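Side-chain contact in universal stress protein (Pseudomonas aeruginosa UCBPP-PA14, PDB 7MQ5), which is of unknown function but, as a member of the universal stress protein family, probably helps the bacterium withstand stress: residues 254-258 and 259-263. Sequence-based numbering, arbitrary orientation.
Sequences ALIGN and TAEVV
Glu-261 turns its side chain back over the start of its own helix and reaches the backbone of Gly-257, four residues earlier, through a water. Its CG sits beside the backbone N, anti to the carbonyl carbon (chi1 -74°), and the chain then runs out extended, so that CG passes 3.2 Å from Gly-257 O. OE2 accepts a bond from a water at 2.7 Å, and the same water accepts from Gly-257 N. The negative carboxylate, near the positive end of the helix dipole, is probably stabilised there.

Ile-256 closes the inner side of this turn. Its CG2 branch meets the Ala-260 methyl CB at 3.6 Å, while the aliphatic part of Glu-261 crosses the same branch at a slant. A second water spans Ile-256 O and Ala-260 N, serving an amide of the first turn.

On the outer side, Asn-258 has CG anti to its backbone N (chi1 -176°), which lays the amide beside Val-262, with Asn-258 OD1 3.8 Å from Val-262 CG2. ND2 donates to a third water that also bonds Thr-259 OG1, linking neighbouring side chains. The backbone bonds Glu-261 N to Gly-257 O and Val-262 N to Asn-258 O, both 3.0 Å, begin the helix.

Thr-259 and Val-262 also touch helix 225-236, placing this short helix against its neighbour. Gly-257 is the N-cap; with its positive phi, a CB would collide with Ile-256 O, which favours glycine. The Glu-261 link recalls a capping box, but lies one residue later and runs through water, so it is not one strictly. Helix 258-264 forms the beta-alpha-beta crossover between adjacent parallel strands 240-244 and 270-274, and Gly-257 probably corresponds to the end of the glycine-rich loop that binds ATP phosphates in some relatives, though nucleotide binding is not established here.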
loop_
_atom_site.group_PDB
_atom_site.type_symbol
_atom_site.label_atom_id
_atom_site.label_comp_id
_atom_site.label_asym_id
_atom_site.label_seq_id
_atom_site.Cartn_x
_atom_site.Cartn_y
_atom_site.Cartn_z
ATOM N N ALA A 254 -16.736 3.655 -8.800
ATOM C CA ALA A 254 -15.792 4.498 -8.027
ATOM C C ALA A 254 -15.423 3.767 -6.731
ATOM O O ALA A 254 -15.943 4.126 -5.657
ATOM C CB ALA A 254 -16.410 5.848 -7.771
ATOM N N LEU A 255 -14.508 2.805 -6.832
ATOM C CA LEU A 255 -14.213 1.913 -5.679
ATOM C C LEU A 255 -13.065 2.424 -4.804
ATOM O O LEU A 255 -12.890 1.881 -3.717
ATOM C CB LEU A 255 -13.939 0.506 -6.214
ATOM C CG LEU A 255 -12.676 0.313 -7.050
ATOM C CD1 LEU A 255 -11.453 0.055 -6.172
ATOM C CD2 LEU A 255 -12.873 -0.851 -8.020
ATOM N N ILE A 256 -12.329 3.441 -5.225
ATOM C CA ILE A 256 -11.223 3.936 -4.353
ATOM C C ILE A 256 -11.819 4.802 -3.229
ATOM O O ILE A 256 -11.476 4.585 -2.043
ATOM C CB ILE A 256 -10.169 4.703 -5.173
ATOM C CG1 ILE A 256 -9.455 3.807 -6.189
ATOM C CG2 ILE A 256 -9.190 5.398 -4.246
ATOM C CD1 ILE A 256 -8.559 2.781 -5.596
ATOM N N GLY A 257 -12.715 5.716 -3.592
ATOM C CA GLY A 257 -13.342 6.619 -2.613
ATOM C C GLY A 257 -12.608 7.939 -2.509
ATOM O O GLY A 257 -11.393 7.974 -2.724
ATOM N N ASN A 258 -13.306 8.980 -2.061
ATOM C CA ASN A 258 -12.683 10.326 -2.010
ATOM C C ASN A 258 -11.507 10.381 -1.033
ATOM O O ASN A 258 -10.495 11.026 -1.364
ATOM C CB ASN A 258 -13.680 11.408 -1.608
ATOM C CG ASN A 258 -13.060 12.790 -1.644
ATOM O OD1 ASN A 258 -12.769 13.313 -2.721
ATOM N ND2 ASN A 258 -12.854 13.388 -0.477
ATOM N N THR A 259 -11.627 9.773 0.147
ATOM C CA THR A 259 -10.512 9.920 1.119
ATOM C C THR A 259 -9.232 9.349 0.515
ATOM O O THR A 259 -8.203 10.042 0.518
ATOM C CB THR A 259 -10.823 9.264 2.472
ATOM O OG1 THR A 259 -11.919 9.979 3.046
ATOM C CG2 THR A 259 -9.650 9.282 3.428
ATOM N N ALA A 260 -9.294 8.117 0.025
ATOM C CA ALA A 260 -8.069 7.500 -0.519
ATOM C C ALA A 260 -7.588 8.267 -1.756
ATOM O O ALA A 260 -6.367 8.386 -1.921
ATOM C CB ALA A 260 -8.296 6.029 -0.796
ATOM N N GLU A 261 -8.501 8.790 -2.580
ATOM C CA GLU A 261 -8.064 9.556 -3.779
ATOM C C GLU A 261 -7.221 10.760 -3.346
ATOM O O GLU A 261 -6.090 10.946 -3.846
ATOM C CB GLU A 261 -9.272 10.035 -4.583
ATOM C CG GLU A 261 -9.959 8.936 -5.370
ATOM C CD GLU A 261 -11.161 9.408 -6.166
ATOM O OE1 GLU A 261 -11.596 10.559 -5.959
ATOM O OE2 GLU A 261 -11.656 8.628 -6.995
ATOM N N VAL A 262 -7.743 11.541 -2.407
ATOM C CA VAL A 262 -7.011 12.761 -1.969
ATOM C C VAL A 262 -5.711 12.369 -1.260
ATOM O O VAL A 262 -4.662 12.947 -1.570
ATOM C CB VAL A 262 -7.902 13.639 -1.074
ATOM C CG1 VAL A 262 -7.122 14.812 -0.499
ATOM C CG2 VAL A 262 -9.137 14.128 -1.821
ATOM N N VAL A 263 -5.768 11.419 -0.331
ATOM C CA VAL A 263 -4.553 11.035 0.438
ATOM C C VAL A 263 -3.454 10.519 -0.512
ATOM O O VAL A 263 -2.282 10.902 -0.359
ATOM C CB VAL A 263 -4.953 10.016 1.524
ATOM C CG1 VAL A 263 -3.762 9.362 2.194
ATOM C CG2 VAL A 263 -5.887 10.656 2.538
HETATM O O HOH W 1 -11.492 6.245 0.228
HETATM O O HOH W 2 -13.277 6.522 -6.373
HETATM O O HOH W 3 -13.311 12.072 2.127
#